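Local coordinates for protein 2-phospho-L-lactate guanylyltransferase (Methanosarcina mazei, PDB 2I5E) that probably transfers the GMP moiety of GTP to (2S)-2-phospholactate, an activation step in the biosynthesis of the hydride carrier coenzyme F420, at residues I8-A13 and L34-V39; T148-A153 and Q158-Y163; E180-G185 and D191-K196. One frame throughout, in Å; residues are numbered along the deposited sequence.

Overall arrangement
Along the chain the three contacts follow one another without interleaving, all within the region matching the CofC family, of the GT-A clan. Contact 1 packs helix 25-45 on the inner strand 5-9 of the mixed sheet. Contact 2, with its centre about 25 Å away, packs helix 145-154 on strand 160-162 at one edge of the same sheet within this chain. Contact 3 joins helices 175-184 and 188-194; its centre lies about 17 Å from that of contact 1 and about 32 Å from that of contact 2, across the chain's centre. L34 and Y192 link contacts 1 and 3 directly, extending the packing from sheet to C-terminal helices. Contacts 2 and 3 also border the second subunit of the homodimer.

Contact 1 of 3, residues I8-A13 and L34-V39; sequences IPYKKA and LMLNQV
L36 of the helix reaches I8 of the strand and Y10 of the loop after it, with no hydrogen bond passing between the two segments. The main interaction is a CH-pi contact. L36 CD2 lies over one face of the phenol ring, 3.6 Å from the centroid of Y10 and 19° off the ring normal. It is displaced toward the CD2-CE2 side, its closest approach being 3.5 Å to Y10 CE2. L36 CG stands anti to the backbone N (chi1 -178°), which sends the branched end out from the helix and lets its two methyls serve different partners. Backbone atom K12 N lies over the opposite face of the tyrosine ring.

These side chains fill the space between strand 5-9 and helix 25-45. The helix leads on to the neighbouring parallel strand 50-55, completing a beta-alpha-beta crossover of the Rossmann-like GT-A fold. In nucleotidyltransferases of this fold the loop after the first strand commonly borders the nucleotide site, which is consistent with the small molecules, probably from the crystallisation liquor, found beside Y10 and K11.

The remaining contacts are apolar. The second L36 methyl, CD1, meets I8 CG2 at 3.6 Å and also comes near Y10 CG. I8 sends its longer branch toward V39, where I8 CD1 approaches V39 CG1 more loosely, at 4.2 Å. I40 and L43 on the same helix continue the packing around I8, while V32 touches Y10. From the sheet, V51 and I53 of strand 50-55 also touch I8 and Y10, respectively.

Contact 2 of 3, residues T148-A153 and Q158-Y163; sequences THCSIA and QDFEIY
C150 lays both its CB and its sulfur over one face of the F160 ring. C150 SG is 4.0 Å from the F160 centroid, 23° off the ring normal, and C150 CB is similarly placed toward the CZ rim, giving a sulfur-aromatic and a CH-pi contact together. F160 CG lies between its own N and carbonyl carbon (chi1 57°), which swings the ring over the helix. Beside it A153 CB approaches F160 CD2 obliquely at 3.9 Å. I162 CD1 reaches C150 SG at 3.8 Å. An alanine in place of F160 would probably deprive the cysteine sulfur of its aromatic partner and open a gap beside C150 and A153.

Where the chain turns from helix 145-154 into edge strand 160-162, Q158 N gives a weak, bent hydrogen bond to A153 O (3.0 Å, 132°). The side-chain amide of Q158 is held by N133 (at OE1) and S156 (at NE2). Strand 160-162 runs parallel to strand 116-120, and I162 also packs on M167 of the second subunit. With its single backbone bond weak, the contact probably relies chiefly on dispersion between sulfur, methyl and aromatic groups.

Contact 3 of 3, residues E180-G185 and D191-K196; sequences ELLIHG and DYIESK
L181 approaches I193 from the helix 175-184 side, L181 CD2 lying 4.2 Å from I193 CG1 in a loose methyl-to-methylene contact. Its neighbour L182 carries the closer packing. Here CG is anti to the carbonyl carbon (chi1 -75°) and the chain extends on from there, bringing the two methyls to the second helix although the side chain does not start out toward it. L182 CD2 settles against I193 CG2 at 3.6 Å, and the two side chains cross obliquely. The same methyl fits into the angle between successive residues: it lies 3.5 Å from E194 N and 3.8 Å from E194 CB. The glutamate thus contributes the aliphatic base of its side chain, and no polar bond crosses between the segments.

Further on, the helix closes as G185 N bonds to L181 O at 2.8 Å. K190, in the connection between the segments, gives NZ to both L182 O and G185 O, so this lysine ties the end of one helix to the beginning of the next. In the second segment S195 OG is modelled doubtfully close to Y192 O.

These consecutive helices are bordered on several sides. F31 of helix 25-45 touches L181, and Y192 lies on E27, E30 and L34 of that same helix. L199 of strand 197-201 packs on L182 and I183, while E180 OE2 accepts a hydrogen bond from G123 N of the second subunit, where helix 175-184 meets the dimer interface.

Contact 1 of 3, residues I8-A13 and L34-V39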
ATOM      1  N   ILE A   8     -11.426  -1.702  18.704  1.00 29.40           N
ATOM      2  CA  ILE A   8     -11.733  -0.996  17.464  1.00 31.41           C
ATOM      3  C   ILE A   8     -12.357   0.323  17.876  1.00 30.99           C
ATOM      4  O   ILE A   8     -13.409   0.339  18.397  1.00 32.82           O
ATOM      5  CB  ILE A   8     -12.799  -1.736  16.537  1.00 31.89           C
ATOM      6  CG1 ILE A   8     -12.370  -3.173  16.120  1.00 32.47           C
ATOM      7  CG2 ILE A   8     -13.145  -0.939  15.304  1.00 25.39           C
ATOM      8  CD1 ILE A   8     -13.569  -4.022  15.795  1.00 34.38           C
ATOM      9  N   PRO A   9     -11.634   1.422  17.728  1.00 32.03           N
ATOM     10  CA  PRO A   9     -12.163   2.804  17.833  1.00 32.62           C
ATOM     11  C   PRO A   9     -13.201   3.053  16.731  1.00 33.30           C
ATOM     12  O   PRO A   9     -12.939   2.814  15.540  1.00 35.14           O
ATOM     13  CB  PRO A   9     -10.894   3.672  17.628  1.00 33.64           C
ATOM     14  CG  PRO A   9      -9.848   2.753  16.994  1.00 31.19           C
ATOM     15  CD  PRO A   9     -10.193   1.343  17.405  1.00 29.64           C
ATOM     16  N   TYR A  10     -14.403   3.454  17.086  1.00 33.79           N
ATOM     17  CA  TYR A  10     -15.482   3.568  16.096  1.00 33.27           C
ATOM     18  C   TYR A  10     -16.492   4.665  16.498  1.00 34.84           C
ATOM     19  O   TYR A  10     -16.920   4.735  17.648  1.00 35.70           O
ATOM     20  CB  TYR A  10     -16.226   2.237  15.977  1.00 32.97           C
ATOM     21  CG  TYR A  10     -17.351   2.224  14.997  1.00 33.40           C
ATOM     22  CD1 TYR A  10     -17.102   2.371  13.601  1.00 27.88           C
ATOM     23  CD2 TYR A  10     -18.696   2.060  15.432  1.00 32.41           C
ATOM     24  CE1 TYR A  10     -18.109   2.367  12.687  1.00 30.65           C
ATOM     25  CE2 TYR A  10     -19.729   2.049  14.492  1.00 31.50           C
ATOM     26  CZ  TYR A  10     -19.410   2.182  13.124  1.00 32.62           C
ATOM     27  OH  TYR A  10     -20.372   2.184  12.191  1.00 34.90           O
ATOM     28  N   LYS A  11     -16.903   5.497  15.550  1.00 35.47           N
ATOM     29  CA  LYS A  11     -18.028   6.428  15.753  1.00 37.45           C
ATOM     30  C   LYS A  11     -18.782   6.472  14.443  1.00 36.90           C
ATOM     31  O   LYS A  11     -18.239   6.967  13.432  1.00 36.56           O
ATOM     32  CB  LYS A  11     -17.501   7.825  16.208  1.00 36.31           C
ATOM     33  CG  LYS A  11     -18.454   9.076  16.116  1.00 39.71           C
ATOM     34  CD  LYS A  11     -17.822  10.282  16.941  1.00 40.05           C
ATOM     35  CE  LYS A  11     -18.421  11.722  16.848  1.00 40.14           C
ATOM     36  NZ  LYS A  11     -19.869  11.695  16.841  1.00 42.28           N
ATOM     37  N   LYS A  12     -20.006   5.943  14.431  1.00 35.76           N
ATOM     38  CA  LYS A  12     -20.788   5.984  13.233  1.00 36.51           C
ATOM     39  C   LYS A  12     -21.153   7.414  12.780  1.00 39.29           C
ATOM     40  O   LYS A  12     -21.153   7.692  11.582  1.00 38.03           O
ATOM     41  CB  LYS A  12     -22.042   5.078  13.375  1.00 36.71           C
ATOM     42  CG  LYS A  12     -23.000   5.149  12.220  1.00 33.42           C
ATOM     43  CD  LYS A  12     -23.951   4.004  12.288  1.00 38.62           C
ATOM     44  CE  LYS A  12     -25.182   4.279  11.426  1.00 34.38           C
ATOM     45  NZ  LYS A  12     -25.679   2.936  11.094  1.00 37.93           N
ATOM     46  N   ALA A  13     -21.448   8.335  13.718  1.00 40.65           N
ATOM     47  CA  ALA A  13     -21.998   9.646  13.319  1.00 41.27           C
ATOM     48  C   ALA A  13     -21.067  10.650  12.671  1.00 43.68           C
ATOM     49  O   ALA A  13     -20.034  11.006  13.230  1.00 43.54           O
ATOM     50  CB  ALA A  13     -22.682  10.301  14.498  1.00 42.81           C
ATOM     51  N   LEU A  34     -20.902  -1.109   7.563  1.00 33.74           N
ATOM     52  CA  LEU A  34     -20.488  -2.372   6.819  1.00 34.43           C
ATOM     53  C   LEU A  34     -18.991  -2.677   7.019  1.00 33.03           C
ATOM     54  O   LEU A  34     -18.611  -3.829   7.200  1.00 32.23           O
ATOM     55  CB  LEU A  34     -20.846  -2.317   5.315  1.00 31.37           C
ATOM     56  CG  LEU A  34     -22.294  -2.056   4.989  1.00 36.69           C
ATOM     57  CD1 LEU A  34     -22.496  -1.897   3.507  1.00 38.55           C
ATOM     58  CD2 LEU A  34     -23.184  -3.168   5.564  1.00 38.04           C
HETATM   59  N   MSE A  35     -18.148  -1.645   6.980  1.00 32.08           N
HETATM   60  CA  MSE A  35     -16.698  -1.852   7.181  1.00 33.21           C
HETATM   61  C   MSE A  35     -16.415  -2.352   8.558  1.00 33.79           C
HETATM   62  O   MSE A  35     -15.642  -3.282   8.691  1.00 37.07           O
HETATM   63  CB  MSE A  35     -15.894  -0.609   6.874  1.00 32.83           C
HETATM   64  CG  MSE A  35     -15.787  -0.387   5.369  1.00 30.08           C
HETATM   65 SE   MSE A  35     -14.463   0.938   4.945  1.00 40.84          SE
HETATM   66  CE  MSE A  35     -15.209   2.623   5.698  1.00 34.91           C
ATOM     67  N   LEU A  36     -17.074  -1.790   9.586  1.00 32.40           N
ATOM     68  CA  LEU A  36     -16.899  -2.272  10.981  1.00 31.61           C
ATOM     69  C   LEU A  36     -17.117  -3.756  11.102  1.00 31.33           C
ATOM     70  O   LEU A  36     -16.338  -4.491  11.769  1.00 30.03           O
ATOM     71  CB  LEU A  36     -17.886  -1.557  11.945  1.00 28.78           C
ATOM     72  CG  LEU A  36     -17.830  -1.888  13.448  1.00 33.33           C
ATOM     73  CD1 LEU A  36     -16.467  -1.460  14.103  1.00 34.02           C
ATOM     74  CD2 LEU A  36     -19.092  -1.335  14.277  1.00 30.65           C
ATOM     75  N   ASN A  37     -18.270  -4.177  10.566  1.00 33.02           N
ATOM     76  CA  ASN A  37     -18.699  -5.556  10.645  1.00 35.75           C
ATOM     77  C   ASN A  37     -17.735  -6.531  10.025  1.00 35.31           C
ATOM     78  O   ASN A  37     -17.632  -7.658  10.490  1.00 37.25           O
ATOM     79  CB  ASN A  37     -20.107  -5.725  10.037  1.00 35.11           C
ATOM     80  CG  ASN A  37     -21.144  -5.194  10.946  1.00 37.05           C
ATOM     81  OD1 ASN A  37     -20.969  -5.219  12.158  1.00 40.20           O
ATOM     82  ND2 ASN A  37     -22.200  -4.654  10.397  1.00 41.58           N
ATOM     83  N   GLN A  38     -17.137  -6.142   8.909  1.00 36.34           N
ATOM     84  CA  GLN A  38     -16.136  -6.947   8.238  1.00 36.57           C
ATOM     85  C   GLN A  38     -14.820  -7.072   9.068  1.00 36.05           C
ATOM     86  O   GLN A  38     -14.219  -8.157   9.162  1.00 35.98           O
ATOM     87  CB  GLN A  38     -15.832  -6.323   6.880  1.00 39.12           C
ATOM     88  CG  GLN A  38     -16.971  -6.455   5.794  1.00 44.08           C
ATOM     89  CD  GLN A  38     -16.379  -6.505   4.431  1.00 49.35           C
ATOM     90  OE1 GLN A  38     -16.336  -5.508   3.694  1.00 52.63           O
ATOM     91  NE2 GLN A  38     -15.829  -7.663   4.100  1.00 50.01           N
ATOM     92  N   VAL A  39     -14.369  -5.954   9.651  1.00 34.65           N
ATOM     93  CA  VAL A  39     -13.239  -6.010  10.660  1.00 33.58           C
ATOM     94  C   VAL A  39     -13.492  -6.910  11.854  1.00 33.13           C
ATOM     95  O   VAL A  39     -12.598  -7.712  12.166  1.00 33.86           O
ATOM     96  CB  VAL A  39     -12.811  -4.614  11.146  1.00 32.84           C
ATOM     97  CG1 VAL A  39     -11.669  -4.686  12.142  1.00 31.63           C
ATOM     98  CG2 VAL A  39     -12.533  -3.742   9.935  1.00 28.31           C
TER

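Contact 2 of 3, residues T148-A153 and Q158-Y163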
ATOM      1  N   THR A 148       5.580   8.382  14.802  1.00 34.91           N
ATOM      2  CA  THR A 148       5.470   8.571  16.228  1.00 34.71           C
ATOM      3  C   THR A 148       5.427   7.288  17.069  1.00 37.33           C
ATOM      4  O   THR A 148       6.070   7.230  18.149  1.00 39.45           O
ATOM      5  CB  THR A 148       4.291   9.416  16.541  1.00 35.05           C
ATOM      6  OG1 THR A 148       4.418  10.642  15.844  1.00 35.82           O
ATOM      7  CG2 THR A 148       4.297   9.784  18.063  1.00 34.39           C
ATOM      8  N   HIS A 149       4.661   6.272  16.619  1.00 35.75           N
ATOM      9  CA  HIS A 149       4.573   4.951  17.282  1.00 33.02           C
ATOM     10  C   HIS A 149       5.819   4.085  17.207  1.00 33.79           C
ATOM     11  O   HIS A 149       6.140   3.246  18.132  1.00 31.75           O
ATOM     12  CB  HIS A 149       3.368   4.126  16.684  1.00 32.51           C
ATOM     13  CG  HIS A 149       2.026   4.691  17.032  1.00 28.85           C
ATOM     14  ND1 HIS A 149       0.976   4.747  16.136  1.00 31.35           N
ATOM     15  CD2 HIS A 149       1.531   5.139  18.216  1.00 25.92           C
ATOM     16  CE1 HIS A 149      -0.069   5.322  16.716  1.00 32.47           C
ATOM     17  NE2 HIS A 149       0.221   5.538  17.986  1.00 26.03           N
ATOM     18  N   CYS A 150       6.548   4.217  16.105  1.00 34.21           N
ATOM     19  CA  CYS A 150       7.830   3.538  16.064  1.00 34.87           C
ATOM     20  C   CYS A 150       8.763   4.219  17.093  1.00 36.98           C
ATOM     21  O   CYS A 150       9.586   3.545  17.733  1.00 37.92           O
ATOM     22  CB  CYS A 150       8.470   3.684  14.688  1.00 36.22           C
ATOM     23  SG  CYS A 150       7.594   2.849  13.375  1.00 32.57           S
ATOM     24  N   SER A 151       8.695   5.529  17.202  1.00 39.44           N
ATOM     25  CA  SER A 151       9.674   6.226  18.063  1.00 43.88           C
ATOM     26  C   SER A 151       9.234   6.231  19.549  1.00 43.95           C
ATOM     27  O   SER A 151      10.089   6.250  20.453  1.00 44.64           O
ATOM     28  CB  SER A 151      10.035   7.629  17.523  1.00 44.66           C
ATOM     29  OG  SER A 151       9.373   8.643  18.238  1.00 50.21           O
ATOM     30  N   ILE A 152       7.916   6.191  19.785  1.00 44.58           N
ATOM     31  CA  ILE A 152       7.372   5.788  21.118  1.00 44.14           C
ATOM     32  C   ILE A 152       7.916   4.395  21.485  1.00 45.12           C
ATOM     33  O   ILE A 152       8.322   4.191  22.598  1.00 45.24           O
ATOM     34  CB  ILE A 152       5.796   5.909  21.296  1.00 44.30           C
ATOM     35  CG1 ILE A 152       5.300   7.352  21.221  1.00 43.19           C
ATOM     36  CG2 ILE A 152       5.315   5.341  22.695  1.00 45.26           C
ATOM     37  CD1 ILE A 152       3.746   7.465  20.810  1.00 42.16           C
ATOM     38  N   ALA A 153       7.994   3.456  20.542  1.00 45.65           N
ATOM     39  CA  ALA A 153       8.484   2.161  20.870  1.00 46.97           C
ATOM     40  C   ALA A 153       9.974   2.200  21.223  1.00 49.46           C
ATOM     41  O   ALA A 153      10.431   1.482  22.121  1.00 50.31           O
ATOM     42  CB  ALA A 153       8.220   1.158  19.720  1.00 47.17           C
ATOM     43  N   GLN A 158      11.648  -0.900  23.564  1.00 49.41           N
ATOM     44  CA  GLN A 158      10.944  -1.927  22.856  1.00 47.97           C
ATOM     45  C   GLN A 158      11.209  -1.937  21.339  1.00 48.07           C
ATOM     46  O   GLN A 158      11.285  -0.886  20.692  1.00 48.49           O
ATOM     47  CB  GLN A 158       9.491  -1.724  23.157  1.00 47.37           C
ATOM     48  CG  GLN A 158       9.229  -1.901  24.695  1.00 45.54           C
ATOM     49  CD  GLN A 158       7.806  -2.123  24.895  1.00 45.08           C
ATOM     50  OE1 GLN A 158       7.298  -3.264  24.744  1.00 43.92           O
ATOM     51  NE2 GLN A 158       7.096  -1.029  25.121  1.00 43.56           N
ATOM     52  N   ASP A 159      11.408  -3.125  20.796  1.00 46.21           N
ATOM     53  CA  ASP A 159      11.641  -3.244  19.363  1.00 46.18           C
ATOM     54  C   ASP A 159      10.256  -3.376  18.604  1.00 44.20           C
ATOM     55  O   ASP A 159       9.191  -3.619  19.232  1.00 42.81           O
ATOM     56  CB  ASP A 159      12.695  -4.370  19.107  1.00 45.88           C
ATOM     57  CG  ASP A 159      12.230  -5.756  19.582  1.00 50.96           C
ATOM     58  OD1 ASP A 159      11.024  -5.898  19.960  1.00 49.81           O
ATOM     59  OD2 ASP A 159      13.066  -6.737  19.517  1.00 53.43           O
ATOM     60  N   PHE A 160      10.229  -3.145  17.293  1.00 41.68           N
ATOM     61  CA  PHE A 160       8.949  -3.094  16.588  1.00 38.47           C
ATOM     62  C   PHE A 160       9.198  -3.764  15.261  1.00 38.87           C
ATOM     63  O   PHE A 160      10.318  -3.687  14.749  1.00 39.63           O
ATOM     64  CB  PHE A 160       8.370  -1.665  16.423  1.00 37.70           C
ATOM     65  CG  PHE A 160       9.296  -0.686  15.712  1.00 41.57           C
ATOM     66  CD1 PHE A 160       9.357  -0.646  14.293  1.00 37.70           C
ATOM     67  CD2 PHE A 160      10.096   0.217  16.444  1.00 39.19           C
ATOM     68  CE1 PHE A 160      10.209   0.235  13.599  1.00 34.88           C
ATOM     69  CE2 PHE A 160      10.944   1.089  15.759  1.00 39.16           C
ATOM     70  CZ  PHE A 160      10.977   1.094  14.311  1.00 36.56           C
ATOM     71  N   GLU A 161       8.192  -4.484  14.779  1.00 36.12           N
ATOM     72  CA  GLU A 161       8.084  -4.922  13.451  1.00 35.88           C
ATOM     73  C   GLU A 161       7.135  -3.990  12.682  1.00 35.03           C
ATOM     74  O   GLU A 161       6.036  -3.732  13.151  1.00 33.45           O
ATOM     75  CB  GLU A 161       7.423  -6.275  13.482  1.00 32.92           C
ATOM     76  CG  GLU A 161       7.680  -6.993  12.222  1.00 38.19           C
ATOM     77  CD  GLU A 161       6.885  -8.231  12.075  1.00 41.71           C
ATOM     78  OE1 GLU A 161       6.565  -8.887  13.080  1.00 39.48           O
ATOM     79  OE2 GLU A 161       6.504  -8.503  10.924  1.00 50.53           O
ATOM     80  N   ILE A 162       7.544  -3.561  11.464  1.00 35.57           N
ATOM     81  CA  ILE A 162       6.677  -2.924  10.442  1.00 34.09           C
ATOM     82  C   ILE A 162       6.065  -4.040   9.627  1.00 33.75           C
ATOM     83  O   ILE A 162       6.786  -4.744   8.921  1.00 34.16           O
ATOM     84  CB  ILE A 162       7.462  -2.012   9.445  1.00 35.40           C
ATOM     85  CG1 ILE A 162       8.269  -0.919  10.197  1.00 37.08           C
ATOM     86  CG2 ILE A 162       6.490  -1.365   8.392  1.00 33.63           C
ATOM     87  CD1 ILE A 162       7.440  -0.135  11.091  1.00 41.91           C
ATOM     88  N   TYR A 163       4.744  -4.173   9.699  1.00 31.42           N
ATOM     89  CA  TYR A 163       4.061  -5.180   8.946  1.00 31.00           C
ATOM     90  C   TYR A 163       3.802  -4.635   7.557  1.00 31.19           C
ATOM     91  O   TYR A 163       3.063  -3.684   7.450  1.00 33.90           O
ATOM     92  CB  TYR A 163       2.670  -5.468   9.601  1.00 30.48           C
ATOM     93  CG  TYR A 163       1.988  -6.684   9.011  1.00 28.11           C
ATOM     94  CD1 TYR A 163       2.530  -7.928   9.177  1.00 33.66           C
ATOM     95  CD2 TYR A 163       0.824  -6.578   8.271  1.00 27.05           C
ATOM     96  CE1 TYR A 163       1.950  -9.061   8.619  1.00 31.33           C
ATOM     97  CE2 TYR A 163       0.200  -7.718   7.687  1.00 28.83           C
ATOM     98  CZ  TYR A 163       0.769  -8.929   7.914  1.00 30.93           C
ATOM     99  OH  TYR A 163       0.226 -10.040   7.384  1.00 34.96           O
TER

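Contact 3 of 3, residues E180-G185 and D191-K196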
ATOM      1  N   GLU A 180      -9.550   1.310  -4.715  1.00 28.38           N
ATOM      2  CA  GLU A 180      -8.774   0.175  -4.271  1.00 26.24           C
ATOM      3  C   GLU A 180      -9.741  -0.875  -3.772  1.00 27.60           C
ATOM      4  O   GLU A 180      -9.501  -2.024  -3.878  1.00 26.98           O
ATOM      5  CB  GLU A 180      -7.813   0.519  -3.091  1.00 26.32           C
ATOM      6  CG  GLU A 180      -6.812   1.639  -3.337  1.00 28.13           C
ATOM      7  CD  GLU A 180      -5.842   1.271  -4.466  1.00 26.96           C
ATOM      8  OE1 GLU A 180      -5.636   0.084  -4.789  1.00 32.17           O
ATOM      9  OE2 GLU A 180      -5.326   2.161  -5.120  1.00 39.80           O
ATOM     10  N   LEU A 181     -10.780  -0.450  -3.078  1.00 29.03           N
ATOM     11  CA  LEU A 181     -11.795  -1.372  -2.591  1.00 30.19           C
ATOM     12  C   LEU A 181     -12.496  -2.161  -3.773  1.00 31.38           C
ATOM     13  O   LEU A 181     -12.712  -3.381  -3.699  1.00 31.92           O
ATOM     14  CB  LEU A 181     -12.839  -0.581  -1.796  1.00 27.05           C
ATOM     15  CG  LEU A 181     -13.878  -1.449  -1.065  1.00 30.70           C
ATOM     16  CD1 LEU A 181     -13.226  -2.694  -0.302  1.00 25.55           C
ATOM     17  CD2 LEU A 181     -14.659  -0.549  -0.132  1.00 34.39           C
ATOM     18  N   LEU A 182     -12.899  -1.409  -4.793  1.00 33.26           N
ATOM     19  CA  LEU A 182     -13.459  -2.029  -5.986  1.00 34.73           C
ATOM     20  C   LEU A 182     -12.443  -3.001  -6.666  1.00 35.47           C
ATOM     21  O   LEU A 182     -12.774  -4.165  -6.996  1.00 35.72           O
ATOM     22  CB  LEU A 182     -14.039  -0.981  -6.928  1.00 33.95           C
ATOM     23  CG  LEU A 182     -15.379  -0.373  -6.499  1.00 30.96           C
ATOM     24  CD1 LEU A 182     -15.905   0.650  -7.594  1.00 31.43           C
ATOM     25  CD2 LEU A 182     -16.488  -1.269  -5.912  1.00 32.63           C
ATOM     26  N   ILE A 183     -11.192  -2.575  -6.825  1.00 33.60           N
ATOM     27  CA  ILE A 183     -10.239  -3.500  -7.434  1.00 32.38           C
ATOM     28  C   ILE A 183      -9.952  -4.756  -6.577  1.00 32.44           C
ATOM     29  O   ILE A 183      -9.940  -5.830  -7.122  1.00 32.79           O
ATOM     30  CB  ILE A 183      -8.901  -2.832  -7.759  1.00 32.05           C
ATOM     31  CG1 ILE A 183      -9.147  -1.639  -8.709  1.00 30.65           C
ATOM     32  CG2 ILE A 183      -7.834  -3.927  -8.122  1.00 26.89           C
ATOM     33  CD1 ILE A 183      -9.041  -1.839 -10.129  1.00 32.81           C
ATOM     34  N   HIS A 184      -9.692  -4.602  -5.257  1.00 31.92           N
ATOM     35  CA  HIS A 184      -9.108  -5.658  -4.453  1.00 31.40           C
ATOM     36  C   HIS A 184     -10.042  -6.297  -3.465  1.00 33.42           C
ATOM     37  O   HIS A 184      -9.683  -7.314  -2.859  1.00 32.55           O
ATOM     38  CB  HIS A 184      -7.862  -5.145  -3.656  1.00 30.22           C
ATOM     39  CG  HIS A 184      -6.722  -4.719  -4.543  1.00 27.99           C
ATOM     40  ND1 HIS A 184      -6.421  -3.392  -4.803  1.00 37.10           N
ATOM     41  CD2 HIS A 184      -5.891  -5.435  -5.314  1.00 25.46           C
ATOM     42  CE1 HIS A 184      -5.427  -3.315  -5.683  1.00 27.90           C
ATOM     43  NE2 HIS A 184      -5.051  -4.549  -5.959  1.00 34.53           N
ATOM     44  N   GLY A 185     -11.193  -5.692  -3.209  1.00 33.89           N
ATOM     45  CA  GLY A 185     -11.978  -6.245  -2.108  1.00 36.51           C
ATOM     46  C   GLY A 185     -13.105  -7.227  -2.483  1.00 36.58           C
ATOM     47  O   GLY A 185     -13.481  -7.381  -3.659  1.00 35.99           O
ATOM     48  N   ASP A 191     -19.527  -4.480  -2.105  1.00 35.10           N
ATOM     49  CA  ASP A 191     -20.827  -4.573  -2.922  1.00 34.49           C
ATOM     50  C   ASP A 191     -21.595  -3.319  -2.801  1.00 34.56           C
ATOM     51  O   ASP A 191     -22.272  -2.955  -3.726  1.00 35.09           O
ATOM     52  CB  ASP A 191     -21.713  -5.755  -2.467  1.00 35.55           C
ATOM     53  CG  ASP A 191     -20.973  -7.040  -2.507  1.00 32.91           C
ATOM     54  OD1 ASP A 191     -20.048  -7.097  -3.335  1.00 42.55           O
ATOM     55  OD2 ASP A 191     -21.242  -7.956  -1.720  1.00 37.40           O
ATOM     56  N   TYR A 192     -21.491  -2.655  -1.645  1.00 34.13           N
ATOM     57  CA  TYR A 192     -22.250  -1.434  -1.407  1.00 35.60           C
ATOM     58  C   TYR A 192     -21.802  -0.356  -2.375  1.00 34.50           C
ATOM     59  O   TYR A 192     -22.596   0.275  -3.054  1.00 35.36           O
ATOM     60  CB  TYR A 192     -22.079  -0.988   0.098  1.00 38.07           C
ATOM     61  CG  TYR A 192     -22.824   0.309   0.511  1.00 39.28           C
ATOM     62  CD1 TYR A 192     -24.183   0.272   0.886  1.00 43.38           C
ATOM     63  CD2 TYR A 192     -22.189   1.545   0.496  1.00 38.02           C
ATOM     64  CE1 TYR A 192     -24.926   1.430   1.224  1.00 39.14           C
ATOM     65  CE2 TYR A 192     -22.895   2.734   0.841  1.00 43.09           C
ATOM     66  CZ  TYR A 192     -24.275   2.654   1.221  1.00 45.08           C
ATOM     67  OH  TYR A 192     -24.980   3.806   1.617  1.00 48.61           O
ATOM     68  N   ILE A 193     -20.496  -0.152  -2.430  1.00 34.30           N
ATOM     69  CA  ILE A 193     -19.853   0.780  -3.370  1.00 33.68           C
ATOM     70  C   ILE A 193     -20.107   0.326  -4.792  1.00 33.70           C
ATOM     71  O   ILE A 193     -20.450   1.114  -5.612  1.00 33.41           O
ATOM     72  CB  ILE A 193     -18.290   0.850  -3.093  1.00 33.28           C
ATOM     73  CG1 ILE A 193     -18.052   1.394  -1.703  1.00 31.00           C
ATOM     74  CG2 ILE A 193     -17.587   1.744  -4.183  1.00 33.59           C
ATOM     75  CD1 ILE A 193     -18.579   2.818  -1.531  1.00 32.89           C
ATOM     76  N   GLU A 194     -19.897  -0.964  -5.079  1.00 37.34           N
ATOM     77  CA  GLU A 194     -20.096  -1.475  -6.482  1.00 40.20           C
ATOM     78  C   GLU A 194     -21.515  -1.212  -7.008  1.00 40.97           C
ATOM     79  O   GLU A 194     -21.687  -1.018  -8.175  1.00 41.84           O
ATOM     80  CB  GLU A 194     -19.779  -2.962  -6.568  1.00 39.79           C
ATOM     81  CG  GLU A 194     -19.251  -3.240  -7.962  1.00 46.91           C
ATOM     82  CD  GLU A 194     -19.221  -4.654  -8.310  1.00 53.96           C
ATOM     83  OE1 GLU A 194     -19.137  -5.459  -7.347  1.00 60.44           O
ATOM     84  OE2 GLU A 194     -19.297  -4.966  -9.541  1.00 60.43           O
ATOM     85  N   SER A 195     -22.494  -1.115  -6.088  1.00 40.64           N
ATOM     86  CA  SER A 195     -23.883  -0.801  -6.389  1.00 40.71           C
ATOM     87  C   SER A 195     -24.099   0.651  -6.727  1.00 38.96           C
ATOM     88  O   SER A 195     -25.155   1.008  -7.209  1.00 40.46           O
ATOM     89  CB  SER A 195     -24.794  -1.282  -5.202  1.00 41.28           C
ATOM     90  OG  SER A 195     -24.785  -0.370  -4.104  1.00 41.81           O
ATOM     91  N   LYS A 196     -23.112   1.506  -6.489  1.00 37.06           N
ATOM     92  CA  LYS A 196     -23.258   2.903  -6.725  1.00 36.10           C
ATOM     93  C   LYS A 196     -22.264   3.417  -7.725  1.00 35.66           C
ATOM     94  O   LYS A 196     -22.522   4.442  -8.270  1.00 36.41           O
ATOM     95  CB  LYS A 196     -23.144   3.729  -5.398  1.00 37.82           C
ATOM     96  CG  LYS A 196     -24.213   3.300  -4.288  1.00 38.18           C
ATOM     97  CD  LYS A 196     -23.906   3.973  -2.885  1.00 37.62           C
ATOM     98  CE  LYS A 196     -25.070   3.751  -1.939  1.00 40.60           C
ATOM     99  NZ  LYS A 196     -26.071   4.881  -2.100  1.00 40.57           N
TER